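Local coordinates for alpha,alpha-trehalose-phosphate synthase (UDP-forming) (Burkholderia xenovorans, PDB 5HXA), which is a family 20 glycosyltransferase of the GT-B clan, whose fold pairs two Rossmann-like alpha/beta halves, at residues R116-L121 with L143-C148; T249-V254 with R351-A356; L266-D271 with V303-P308. All coordinates share one frame; numbering follows the deposited sequence.

Overall arrangement
From the N terminus, contact 1 comes first. It brings helix 108-126 against the start of helix 145-151, closing a short loop that carries strand 134-138 of the large mixed sheet. The chain then crosses to the second half of the fold, some 41 Å away between the centres of contacts 1 and 2. There contact 2 joins 249-254 to helix 351-359, closing a much longer loop. All of contact 3 lies within that loop, pairing strands 265-270 and 300-305 of the six-stranded parallel sheet. Contacts 2 and 3 touch where Leu354 CD1 packs on Val270 CG2 at 4.0 Å, tying helix 351-359 to the sheet. No contacts cross along the chain.

Contact 1. Residues R116-L121 with L143-C148; sequences RVNATL and LPFARC
Two torsions bring Phe145 and Cys148 up to helix 108-126. In Phe145 the ring carbon CG stands anti to the backbone N (chi1 -167°), which carries the ring back to Asn118 and Leu121. In Cys148 the sulfur is anti to the carbonyl carbon (chi1 -65°) and drops against the backbone of the other helix, with SG 3.6 Å from Ala119 N and in touch with CB of both Asn118 and Ala119. Asn118 is the polar residue in the middle. Its side chain runs roughly perpendicular to that of the proline, and Pro144 CG sits over the amide group, 3.5 Å from Asn118 CG and only slightly farther from the amide oxygen and nitrogen. Asn118 OD1 lies in the plane of the Phe145 ring, at its edge, and is 3.5 Å from Phe145 CB. The backbone N of Phe145 is equally near this oxygen, but the angle is too poor for a hydrogen bond. What fixes the amide is its other end: ND2 bonds to the carbonyl oxygens of Tyr114 and His141, so this buried nitrogen is satisfied and the rotation of the group is set. Farther along, Leu121 CB meets the same ring at its edge, 3.7 Å from Phe145 CE1. No hydrogen bond passes between the two segments, and the contact rests on van der Waals packing. Pro144 takes the N-cap position of helix 145-151, so the packing begins right where that helix starts, after strand 134-138. Helix 108-126 carries the contact on with Ala122, which touches both Phe145 and Cys148, while helix 78-97 covers Asn118 through Tyr84 and helix 178-185 backs Pro144 through Ala184.

Contact 2. Residues T249-V254 with R351-A356; sequences TDRKPV and RNLLMA. With EDO (1,2-ethanediol), chain C; EDO (1,2-ethanediol), chain I.
Leu353 reaches over to Val254 and Pro253, and its side chain is the one to follow. CB leaves helix 351-359 alongside the opposite segment rather than straight at it. With CG anti to the backbone N (chi1 179°), the branched end then turns toward both partners, one methyl for each. CD1 comes within 3.6 Å of Val254 CG2, the two side chains running antiparallel alongside one another, and also touches Arg251 CB at 4.0 Å. The other branch, CD2, packs on the proline ring 3.8 Å from Pro253 CG, with the leucine roughly perpendicular to it. Val254 CG2 serves a second neighbour as well, lying 3.8 Å from Ala356 CB one helical turn farther on. The polar link here is a water: it donates to Thr249 OG1 at 2.9 Å and to Ala356 O at 2.7 Å, while the same hydroxyl also bonds to Ala245 O. Away from the leucine, a 1,2-ethanediol, probably from the crystallisation liquor, takes a weak hydrogen bond from Lys252 N in the first turn of helix 252-260. The arrangement is helix-on-helix packing of a Rossmann-like GT-B half: helices 252-260 and 351-359 each run into one of two adjacent parallel strands, 265-270 and 363-366.

Contact 3. Residues L266-D271 with V303-P308; sequences LIMSVD and VQIAPP
Strands 265-270 and 300-305 are the two ends of a beta-alpha-beta crossover through helix 279-292, a building block of the Rossmann-like sheet. They run side by side in parallel, with 14° between their short axes. Val303 N donates to Ile267 O and Ser269 N to Val303 O, both at 2.9 Å; Ile305 N then bonds to Ser269 O. One face of the pair is apolar. Here Leu266 CD1 presses on Val303 CG2 at 3.5 Å, and the Met268 chain, folded at its second and third torsions, sets SD against both Val303 CG1 and Ile305 CD1. Val270 lies beside Ile305 on the same face, which helix 351-359 covers through Leu354 and Phe358. Ser269 and Gln304 stand on the other face, where helix 279-292 packs. A bend at chi2 (73°) folds Gln304 back toward the neighbouring strand, and Ser269 OG donates to Gln304 OE1 over 2.6 Å, tilted from the carbonyl plane. Arg282 NH1 hydrogen-bonds the same hydroxyl, which probably helps hold it in that direction. The other end of the amide has a partner as well, though a less direct one. Ile305 O takes two N-H groups, Asp271 N at 3.1 Å nearly in line with the carbonyl, and Gln304 NE2 at 3.0 Å from above the carbonyl plane.

Contact 1. Residues R116-L121 with L143-C148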
ATOM      1  N   ARG A 116     -23.523   7.026 -12.623  1.00 23.93           N
ATOM      2  CA  ARG A 116     -24.527   7.757 -13.391  1.00 25.54           C
ATOM      3  C   ARG A 116     -23.902   8.473 -14.583  1.00 30.93           C
ATOM      4  O   ARG A 116     -24.463   8.465 -15.687  1.00 31.04           O
ATOM      5  CB  ARG A 116     -25.262   8.754 -12.489  1.00 27.24           C
ATOM      6  CG  ARG A 116     -26.414   9.475 -13.179  1.00 31.10           C
ATOM      7  CD  ARG A 116     -27.084  10.513 -12.264  1.00 38.65           C
ATOM      8  NE  ARG A 116     -26.133  11.512 -11.774  1.00 39.55           N
ATOM      9  CZ  ARG A 116     -25.696  11.589 -10.519  1.00 39.57           C
ATOM     10  NH1 ARG A 116     -26.128  10.735  -9.598  1.00 37.04           N
ATOM     11  NH2 ARG A 116     -24.827  12.533 -10.181  1.00 38.28           N
ATOM     12  N   VAL A 117     -22.739   9.096 -14.386  1.00 25.26           N
ATOM     13  CA  VAL A 117     -22.100   9.799 -15.495  1.00 31.62           C
ATOM     14  C   VAL A 117     -21.651   8.810 -16.567  1.00 26.41           C
ATOM     15  O   VAL A 117     -21.847   9.044 -17.765  1.00 28.33           O
ATOM     16  CB  VAL A 117     -20.934  10.662 -14.981  1.00 29.46           C
ATOM     17  CG1 VAL A 117     -20.022  11.088 -16.131  1.00 25.53           C
ATOM     18  CG2 VAL A 117     -21.476  11.880 -14.248  1.00 29.11           C
ATOM     19  N   ASN A 118     -21.059   7.686 -16.155  1.00 24.74           N
ATOM     20  CA  ASN A 118     -20.677   6.657 -17.119  1.00 26.37           C
ATOM     21  C   ASN A 118     -21.877   6.195 -17.941  1.00 30.72           C
ATOM     22  O   ASN A 118     -21.779   6.046 -19.165  1.00 30.93           O
ATOM     23  CB  ASN A 118     -20.034   5.472 -16.395  1.00 28.13           C
ATOM     24  CG  ASN A 118     -18.516   5.592 -16.297  1.00 27.82           C
ATOM     25  OD1 ASN A 118     -17.800   5.115 -17.173  1.00 22.64           O
ATOM     26  ND2 ASN A 118     -18.022   6.219 -15.229  1.00 21.19           N
ATOM     27  N   ALA A 119     -23.024   5.988 -17.287  1.00 25.52           N
ATOM     28  CA  ALA A 119     -24.228   5.557 -17.997  1.00 30.67           C
ATOM     29  C   ALA A 119     -24.754   6.642 -18.929  1.00 33.27           C
ATOM     30  O   ALA A 119     -25.214   6.348 -20.040  1.00 30.24           O
ATOM     31  CB  ALA A 119     -25.307   5.156 -16.991  1.00 29.44           C
ATOM     32  N   THR A 120     -24.722   7.899 -18.481  1.00 30.06           N
ATOM     33  CA  THR A 120     -25.224   8.989 -19.307  1.00 32.21           C
ATOM     34  C   THR A 120     -24.376   9.148 -20.560  1.00 35.10           C
ATOM     35  O   THR A 120     -24.905   9.251 -21.673  1.00 32.56           O
ATOM     36  CB  THR A 120     -25.252  10.288 -18.497  1.00 33.84           C
ATOM     37  OG1 THR A 120     -26.307  10.217 -17.531  1.00 40.94           O
ATOM     38  CG2 THR A 120     -25.495  11.483 -19.404  1.00 36.86           C
ATOM     39  N   LEU A 121     -23.052   9.157 -20.396  1.00 30.46           N
ATOM     40  CA  LEU A 121     -22.166   9.274 -21.547  1.00 29.46           C
ATOM     41  C   LEU A 121     -22.353   8.104 -22.504  1.00 27.38           C
ATOM     42  O   LEU A 121     -22.384   8.292 -23.725  1.00 31.91           O
ATOM     43  CB  LEU A 121     -20.715   9.355 -21.072  1.00 30.71           C
ATOM     44  CG  LEU A 121     -20.354  10.566 -20.209  1.00 36.04           C
ATOM     45  CD1 LEU A 121     -18.979  10.391 -19.582  1.00 37.31           C
ATOM     46  CD2 LEU A 121     -20.394  11.818 -21.040  1.00 37.59           C
ATOM     47  N   LEU A 143     -13.900   3.148 -16.025  1.00 20.03           N
ATOM     48  CA  LEU A 143     -13.892   1.707 -15.786  1.00 16.54           C
ATOM     49  C   LEU A 143     -15.202   1.002 -16.142  1.00 21.07           C
ATOM     50  O   LEU A 143     -15.134  -0.081 -16.748  1.00 20.62           O
ATOM     51  CB  LEU A 143     -13.531   1.414 -14.316  1.00 16.46           C
ATOM     52  CG  LEU A 143     -12.144   1.848 -13.853  1.00 18.40           C
ATOM     53  CD1 LEU A 143     -11.985   1.578 -12.358  1.00 16.69           C
ATOM     54  CD2 LEU A 143     -11.060   1.139 -14.651  1.00 19.12           C
ATOM     55  N   PRO A 144     -16.387   1.505 -15.802  1.00 22.79           N
ATOM     56  CA  PRO A 144     -17.616   0.757 -16.110  1.00 21.81           C
ATOM     57  C   PRO A 144     -18.265   1.103 -17.443  1.00 23.85           C
ATOM     58  O   PRO A 144     -19.379   0.636 -17.695  1.00 24.77           O
ATOM     59  CB  PRO A 144     -18.540   1.145 -14.946  1.00 25.35           C
ATOM     60  CG  PRO A 144     -18.134   2.520 -14.595  1.00 26.29           C
ATOM     61  CD  PRO A 144     -16.669   2.669 -14.931  1.00 22.96           C
ATOM     62  N   PHE A 145     -17.579   1.858 -18.306  1.00 20.27           N
ATOM     63  CA  PHE A 145     -18.201   2.383 -19.522  1.00 25.61           C
ATOM     64  C   PHE A 145     -18.604   1.265 -20.485  1.00 19.54           C
ATOM     65  O   PHE A 145     -19.667   1.334 -21.115  1.00 22.78           O
ATOM     66  CB  PHE A 145     -17.236   3.365 -20.199  1.00 20.10           C
ATOM     67  CG  PHE A 145     -17.868   4.197 -21.278  1.00 22.16           C
ATOM     68  CD1 PHE A 145     -18.694   5.269 -20.957  1.00 27.42           C
ATOM     69  CD2 PHE A 145     -17.640   3.906 -22.614  1.00 22.90           C
ATOM     70  CE1 PHE A 145     -19.287   6.039 -21.960  1.00 29.58           C
ATOM     71  CE2 PHE A 145     -18.224   4.669 -23.621  1.00 25.83           C
ATOM     72  CZ  PHE A 145     -19.042   5.739 -23.294  1.00 28.64           C
ATOM     73  N   ALA A 146     -17.767   0.229 -20.631  1.00 23.12           N
ATOM     74  CA  ALA A 146     -18.141  -0.862 -21.534  1.00 21.86           C
ATOM     75  C   ALA A 146     -19.367  -1.610 -21.019  1.00 20.46           C
ATOM     76  O   ALA A 146     -20.219  -2.026 -21.812  1.00 23.56           O
ATOM     77  CB  ALA A 146     -16.976  -1.828 -21.737  1.00 17.79           C
ATOM     78  N   ARG A 147     -19.478  -1.794 -19.703  1.00 19.61           N
ATOM     79  CA  ARG A 147     -20.664  -2.471 -19.183  1.00 23.77           C
ATOM     80  C   ARG A 147     -21.918  -1.638 -19.427  1.00 24.70           C
ATOM     81  O   ARG A 147     -22.976  -2.180 -19.776  1.00 24.66           O
ATOM     82  CB  ARG A 147     -20.505  -2.790 -17.691  1.00 22.43           C
ATOM     83  CG  ARG A 147     -21.760  -3.457 -17.122  1.00 32.20           C
ATOM     84  CD  ARG A 147     -21.528  -4.163 -15.803  1.00 47.87           C
ATOM     85  NE  ARG A 147     -22.720  -4.894 -15.364  1.00 61.04           N
ATOM     86  CZ  ARG A 147     -22.944  -6.186 -15.598  1.00 68.65           C
ATOM     87  NH1 ARG A 147     -22.055  -6.909 -16.268  1.00 70.94           N
ATOM     88  NH2 ARG A 147     -24.057  -6.761 -15.157  1.00 64.32           N
ATOM     89  N   CYS A 148     -21.819  -0.316 -19.260  1.00 22.75           N
ATOM     90  CA  CYS A 148     -22.938   0.549 -19.627  1.00 27.67           C
ATOM     91  C   CYS A 148     -23.310   0.373 -21.094  1.00 28.53           C
ATOM     92  O   CYS A 148     -24.496   0.357 -21.447  1.00 27.35           O
ATOM     93  CB  CYS A 148     -22.597   2.012 -19.341  1.00 24.50           C
ATOM     94  SG  CYS A 148     -22.369   2.418 -17.601  1.00 27.76           S
TER

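Contact 2. Residues T249-V254 with R351-A356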
ATOM      1  N   THR A 249      16.273  25.253 -28.927  1.00 33.05           N
ATOM      2  CA  THR A 249      17.407  25.628 -28.090  1.00 31.34           C
ATOM      3  C   THR A 249      17.671  27.133 -28.126  1.00 36.33           C
ATOM      4  O   THR A 249      18.103  27.707 -27.120  1.00 34.42           O
ATOM      5  CB  THR A 249      18.644  24.842 -28.532  1.00 33.46           C
ATOM      6  OG1 THR A 249      18.437  23.452 -28.262  1.00 35.50           O
ATOM      7  CG2 THR A 249      19.898  25.322 -27.808  1.00 37.12           C
ATOM      8  N   ASP A 250      17.404  27.789 -29.253  1.00 35.80           N
ATOM      9  CA  ASP A 250      17.659  29.229 -29.383  1.00 44.27           C
ATOM     10  C   ASP A 250      16.417  30.055 -29.059  1.00 50.46           C
ATOM     11  O   ASP A 250      16.014  30.929 -29.825  1.00 65.28           O
ATOM     12  CB  ASP A 250      18.174  29.549 -30.782  1.00 38.40           C
ATOM     13  N   ARG A 251      15.786  29.757 -27.928  1.00 41.71           N
ATOM     14  CA  ARG A 251      14.684  30.541 -27.395  1.00 42.22           C
ATOM     15  C   ARG A 251      15.125  31.222 -26.106  1.00 46.07           C
ATOM     16  O   ARG A 251      15.988  30.712 -25.383  1.00 35.48           O
ATOM     17  CB  ARG A 251      13.456  29.668 -27.121  1.00 36.91           C
ATOM     18  CG  ARG A 251      12.930  28.947 -28.341  1.00 42.05           C
ATOM     19  CD  ARG A 251      12.615  29.921 -29.466  1.00 53.34           C
ATOM     20  NE  ARG A 251      12.583  29.217 -30.743  1.00 66.99           N
ATOM     21  CZ  ARG A 251      11.474  28.798 -31.341  1.00 65.15           C
ATOM     22  NH1 ARG A 251      11.553  28.150 -32.494  1.00 62.26           N
ATOM     23  NH2 ARG A 251      10.289  29.034 -30.792  1.00 64.70           N
ATOM     24  N   LYS A 252      14.502  32.369 -25.815  1.00 39.62           N
ATOM     25  CA  LYS A 252      14.945  33.197 -24.693  1.00 39.38           C
ATOM     26  C   LYS A 252      14.963  32.463 -23.354  1.00 31.12           C
ATOM     27  O   LYS A 252      15.954  32.607 -22.620  1.00 33.33           O
ATOM     28  CB  LYS A 252      14.087  34.469 -24.618  1.00 39.29           C
ATOM     29  N   PRO A 253      13.938  31.702 -22.958  1.00 30.19           N
ATOM     30  CA  PRO A 253      14.041  31.000 -21.667  1.00 33.01           C
ATOM     31  C   PRO A 253      15.201  30.022 -21.607  1.00 36.85           C
ATOM     32  O   PRO A 253      15.771  29.824 -20.523  1.00 29.91           O
ATOM     33  CB  PRO A 253      12.690  30.275 -21.544  1.00 31.95           C
ATOM     34  CG  PRO A 253      11.776  31.015 -22.471  1.00 37.72           C
ATOM     35  CD  PRO A 253      12.637  31.455 -23.605  1.00 39.23           C
ATOM     36  N   VAL A 254      15.571  29.405 -22.735  1.00 36.44           N
ATOM     37  CA  VAL A 254      16.703  28.480 -22.734  1.00 31.83           C
ATOM     38  C   VAL A 254      18.007  29.247 -22.558  1.00 34.13           C
ATOM     39  O   VAL A 254      18.876  28.845 -21.771  1.00 29.66           O
ATOM     40  CB  VAL A 254      16.725  27.634 -24.022  1.00 32.90           C
ATOM     41  CG1 VAL A 254      17.828  26.592 -23.939  1.00 31.86           C
ATOM     42  CG2 VAL A 254      15.379  26.955 -24.254  1.00 26.25           C
ATOM     43  N   ARG A 351       5.537  22.588 -24.524  1.00 32.19           N
ATOM     44  CA  ARG A 351       6.167  21.267 -24.551  1.00 27.09           C
ATOM     45  C   ARG A 351       7.490  21.277 -25.320  1.00 23.54           C
ATOM     46  O   ARG A 351       8.489  20.713 -24.860  1.00 23.64           O
ATOM     47  CB  ARG A 351       5.181  20.255 -25.144  1.00 33.92           C
ATOM     48  CG  ARG A 351       5.798  18.968 -25.650  1.00 42.40           C
ATOM     49  CD  ARG A 351       4.718  17.970 -26.085  1.00 45.60           C
ATOM     50  NE  ARG A 351       3.912  17.533 -24.945  1.00 53.67           N
ATOM     51  CZ  ARG A 351       4.255  16.556 -24.109  1.00 55.20           C
ATOM     52  NH1 ARG A 351       5.395  15.899 -24.283  1.00 43.13           N
ATOM     53  NH2 ARG A 351       3.455  16.236 -23.094  1.00 54.65           N
ATOM     54  N   ASN A 352       7.522  21.907 -26.502  1.00 28.13           N
ATOM     55  CA  ASN A 352       8.761  21.922 -27.282  1.00 29.92           C
ATOM     56  C   ASN A 352       9.859  22.692 -26.560  1.00 30.37           C
ATOM     57  O   ASN A 352      11.031  22.303 -26.605  1.00 24.50           O
ATOM     58  CB  ASN A 352       8.519  22.526 -28.659  1.00 32.32           C
ATOM     59  CG  ASN A 352       7.680  21.631 -29.546  1.00 37.79           C
ATOM     60  OD1 ASN A 352       7.810  20.414 -29.512  1.00 39.54           O
ATOM     61  ND2 ASN A 352       6.804  22.235 -30.333  1.00 43.49           N
ATOM     62  N   LEU A 353       9.497  23.798 -25.900  1.00 26.86           N
ATOM     63  CA  LEU A 353      10.459  24.535 -25.083  1.00 23.51           C
ATOM     64  C   LEU A 353      11.002  23.672 -23.951  1.00 26.36           C
ATOM     65  O   LEU A 353      12.206  23.695 -23.655  1.00 24.43           O
ATOM     66  CB  LEU A 353       9.793  25.795 -24.524  1.00 26.50           C
ATOM     67  CG  LEU A 353      10.667  26.658 -23.617  1.00 36.94           C
ATOM     68  CD1 LEU A 353      11.829  27.174 -24.428  1.00 35.36           C
ATOM     69  CD2 LEU A 353       9.862  27.823 -23.049  1.00 37.56           C
ATOM     70  N   LEU A 354      10.127  22.903 -23.302  1.00 23.41           N
ATOM     71  CA  LEU A 354      10.568  22.022 -22.230  1.00 21.06           C
ATOM     72  C   LEU A 354      11.597  21.013 -22.730  1.00 20.48           C
ATOM     73  O   LEU A 354      12.562  20.693 -22.024  1.00 19.37           O
ATOM     74  CB  LEU A 354       9.354  21.313 -21.620  1.00 20.92           C
ATOM     75  CG  LEU A 354       9.614  20.397 -20.426  1.00 27.56           C
ATOM     76  CD1 LEU A 354      10.167  21.208 -19.273  1.00 27.72           C
ATOM     77  CD2 LEU A 354       8.331  19.674 -20.005  1.00 32.31           C
ATOM     78  N   MET A 355      11.405  20.481 -23.941  1.00 19.50           N
ATOM     79  CA  MET A 355      12.390  19.534 -24.457  1.00 22.42           C
ATOM     80  C   MET A 355      13.752  20.206 -24.591  1.00 19.10           C
ATOM     81  O   MET A 355      14.790  19.613 -24.266  1.00 19.48           O
ATOM     82  CB  MET A 355      11.924  18.966 -25.801  1.00 20.35           C
ATOM     83  CG  MET A 355      10.525  18.341 -25.782  1.00 24.13           C
ATOM     84  SD  MET A 355      10.394  17.003 -24.563  1.00 23.76           S
ATOM     85  CE  MET A 355       9.096  17.603 -23.484  1.00 28.42           C
ATOM     86  N   ALA A 356      13.758  21.456 -25.058  1.00 20.14           N
ATOM     87  CA  ALA A 356      14.993  22.230 -25.139  1.00 23.40           C
ATOM     88  C   ALA A 356      15.616  22.443 -23.764  1.00 21.13           C
ATOM     89  O   ALA A 356      16.846  22.456 -23.635  1.00 20.92           O
ATOM     90  CB  ALA A 356      14.713  23.573 -25.819  1.00 23.44           C
TER
HETATM   91  C1  EDO C 502      12.335  33.397 -28.387  1.00 45.17           C
HETATM   92  O1  EDO C 502      11.582  33.456 -27.170  1.00 44.89           O
HETATM   93  C2  EDO C 502      13.065  34.712 -28.608  1.00 51.96           C
HETATM   94  O2  EDO C 502      14.372  34.428 -29.112  1.00 56.20           O
HETATM   95  C1  EDO I 508       1.078  19.670 -23.500  1.00 71.20           C
HETATM   96  O1  EDO I 508       0.788  18.308 -23.168  1.00 69.38           O
HETATM   97  C2  EDO I 508       0.363  20.038 -24.797  1.00 74.32           C
HETATM   98  O2  EDO I 508       1.092  19.527 -25.922  1.00 76.36           O
HETATM   99  O   HOH W   1      18.817  23.198 -25.354  1.00 25.87           O

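Contact 3. Residues L266-D271 with V303-P308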
ATOM      1  N   LEU A 266      23.511  21.140 -14.079  1.00 18.87           N
ATOM      2  CA  LEU A 266      22.074  21.320 -13.883  1.00 13.80           C
ATOM      3  C   LEU A 266      21.382  19.969 -13.731  1.00 19.87           C
ATOM      4  O   LEU A 266      21.466  19.122 -14.628  1.00 18.36           O
ATOM      5  CB  LEU A 266      21.475  22.091 -15.064  1.00 19.04           C
ATOM      6  CG  LEU A 266      19.954  22.185 -15.195  1.00 22.45           C
ATOM      7  CD1 LEU A 266      19.362  22.822 -13.948  1.00 21.98           C
ATOM      8  CD2 LEU A 266      19.591  22.988 -16.450  1.00 20.81           C
ATOM      9  N   ILE A 267      20.687  19.777 -12.610  1.00 17.50           N
ATOM     10  CA  ILE A 267      19.800  18.632 -12.412  1.00 14.70           C
ATOM     11  C   ILE A 267      18.378  19.116 -12.646  1.00 18.74           C
ATOM     12  O   ILE A 267      17.928  20.060 -11.996  1.00 23.04           O
ATOM     13  CB  ILE A 267      19.932  18.034 -11.005  1.00 14.20           C
ATOM     14  CG1 ILE A 267      21.384  17.666 -10.692  1.00 17.25           C
ATOM     15  CG2 ILE A 267      19.028  16.796 -10.876  1.00 18.71           C
ATOM     16  CD1 ILE A 267      21.604  17.301  -9.212  1.00 20.41           C
ATOM     17  N   MET A 268      17.669  18.487 -13.573  1.00 18.02           N
ATOM     18  CA  MET A 268      16.346  18.943 -13.964  1.00 14.09           C
ATOM     19  C   MET A 268      15.301  17.928 -13.516  1.00 17.41           C
ATOM     20  O   MET A 268      15.438  16.726 -13.768  1.00 15.22           O
ATOM     21  CB  MET A 268      16.283  19.162 -15.477  1.00 15.86           C
ATOM     22  CG  MET A 268      14.908  19.480 -15.991  1.00 23.80           C
ATOM     23  SD  MET A 268      14.416  21.123 -15.437  1.00 31.50           S
ATOM     24  CE  MET A 268      15.528  22.139 -16.406  1.00 23.11           C
ATOM     25  N   SER A 269      14.249  18.425 -12.873  1.00 15.84           N
ATOM     26  CA  SER A 269      13.167  17.602 -12.353  1.00 15.00           C
ATOM     27  C   SER A 269      11.860  18.292 -12.710  1.00 20.36           C
ATOM     28  O   SER A 269      11.679  19.478 -12.408  1.00 20.46           O
ATOM     29  CB  SER A 269      13.338  17.424 -10.833  1.00 18.67           C
ATOM     30  OG  SER A 269      12.233  16.781 -10.240  1.00 25.32           O
ATOM     31  N   VAL A 270      10.970  17.589 -13.410  1.00 15.56           N
ATOM     32  CA  VAL A 270       9.712  18.170 -13.878  1.00 16.52           C
ATOM     33  C   VAL A 270       8.596  17.191 -13.531  1.00 23.47           C
ATOM     34  O   VAL A 270       8.634  16.034 -13.961  1.00 21.21           O
ATOM     35  CB  VAL A 270       9.732  18.449 -15.395  1.00 20.16           C
ATOM     36  CG1 VAL A 270       8.406  19.068 -15.853  1.00 19.52           C
ATOM     37  CG2 VAL A 270      10.914  19.345 -15.783  1.00 20.35           C
ATOM     38  N   ASP A 271       7.614  17.636 -12.747  1.00 19.80           N
ATOM     39  CA  ASP A 271       6.470  16.774 -12.532  0.51 25.45           C
ATOM     40  C   ASP A 271       5.325  17.581 -11.953  1.00 27.47           C
ATOM     41  O   ASP A 271       5.485  18.663 -11.388  1.00 24.97           O
ATOM     42  CB  ASP A 271       6.806  15.562 -11.639  0.51 29.83           C
ATOM     43  CG  ASP A 271       6.769  14.226 -12.412  0.51 33.01           C
ATOM     44  OD1 ASP A 271       5.839  14.019 -13.221  0.51 37.21           O
ATOM     45  OD2 ASP A 271       7.673  13.381 -12.222  0.51 33.34           O
ATOM     46  N   VAL A 303      16.847  22.309 -10.531  1.00 15.50           N
ATOM     47  CA  VAL A 303      15.655  23.019 -10.972  1.00 16.39           C
ATOM     48  C   VAL A 303      14.485  22.052 -10.865  1.00 22.29           C
ATOM     49  O   VAL A 303      14.535  20.946 -11.416  1.00 19.49           O
ATOM     50  CB  VAL A 303      15.808  23.567 -12.400  1.00 16.67           C
ATOM     51  CG1 VAL A 303      14.461  24.058 -12.918  1.00 18.41           C
ATOM     52  CG2 VAL A 303      16.813  24.725 -12.415  1.00 17.56           C
ATOM     53  N   GLN A 304      13.454  22.447 -10.123  1.00 19.81           N
ATOM     54  CA  GLN A 304      12.207  21.694 -10.032  1.00 18.41           C
ATOM     55  C   GLN A 304      11.116  22.537 -10.661  1.00 20.31           C
ATOM     56  O   GLN A 304      10.764  23.596 -10.131  1.00 17.33           O
ATOM     57  CB  GLN A 304      11.833  21.364  -8.587  1.00 16.28           C
ATOM     58  CG  GLN A 304      10.426  20.744  -8.488  1.00 17.62           C
ATOM     59  CD  GLN A 304      10.422  19.305  -9.009  1.00 18.27           C
ATOM     60  OE1 GLN A 304      11.192  18.470  -8.536  1.00 17.26           O
ATOM     61  NE2 GLN A 304       9.581  19.022 -10.002  1.00 18.23           N
ATOM     62  N   ILE A 305      10.579  22.066 -11.778  1.00 16.85           N
ATOM     63  CA  ILE A 305       9.398  22.651 -12.392  1.00 16.64           C
ATOM     64  C   ILE A 305       8.203  21.818 -11.953  1.00 21.79           C
ATOM     65  O   ILE A 305       8.183  20.598 -12.152  1.00 19.04           O
ATOM     66  CB  ILE A 305       9.533  22.689 -13.922  1.00 20.39           C
ATOM     67  CG1 ILE A 305      10.686  23.633 -14.301  1.00 21.25           C
ATOM     68  CG2 ILE A 305       8.226  23.121 -14.560  1.00 19.36           C
ATOM     69  CD1 ILE A 305      11.178  23.450 -15.720  1.00 22.17           C
ATOM     70  N   ALA A 306       7.210  22.464 -11.341  1.00 16.91           N
ATOM     71  CA  ALA A 306       6.045  21.758 -10.810  1.00 25.25           C
ATOM     72  C   ALA A 306       4.810  22.553 -11.186  1.00 28.66           C
ATOM     73  O   ALA A 306       4.377  23.446 -10.448  1.00 34.00           O
ATOM     74  CB  ALA A 306       6.146  21.561  -9.295  1.00 25.62           C
ATOM     75  N   PRO A 307       4.220  22.260 -12.339  1.00 30.60           N
ATOM     76  CA  PRO A 307       3.108  23.068 -12.845  1.00 46.58           C
ATOM     77  C   PRO A 307       1.939  23.065 -11.878  1.00 51.65           C
ATOM     78  O   PRO A 307       1.779  22.125 -11.082  1.00 52.73           O
ATOM     79  CB  PRO A 307       2.742  22.377 -14.169  1.00 42.74           C
ATOM     80  CG  PRO A 307       3.975  21.648 -14.562  1.00 43.32           C
ATOM     81  CD  PRO A 307       4.607  21.200 -13.282  1.00 32.67           C
ATOM     82  N   PRO A 308       1.108  24.108 -11.906  1.00 56.83           N
ATOM     83  CA  PRO A 308      -0.091  24.127 -11.052  1.00 66.02           C
ATOM     84  C   PRO A 308      -0.997  22.948 -11.370  1.00 64.10           C
ATOM     85  O   PRO A 308      -1.458  22.786 -12.501  1.00 60.59           O
ATOM     86  CB  PRO A 308      -0.753  25.466 -11.404  1.00 66.08           C
ATOM     87  CG  PRO A 308       0.334  26.295 -12.031  1.00 63.00           C
ATOM     88  CD  PRO A 308       1.229  25.323 -12.732  1.00 57.67           C
TER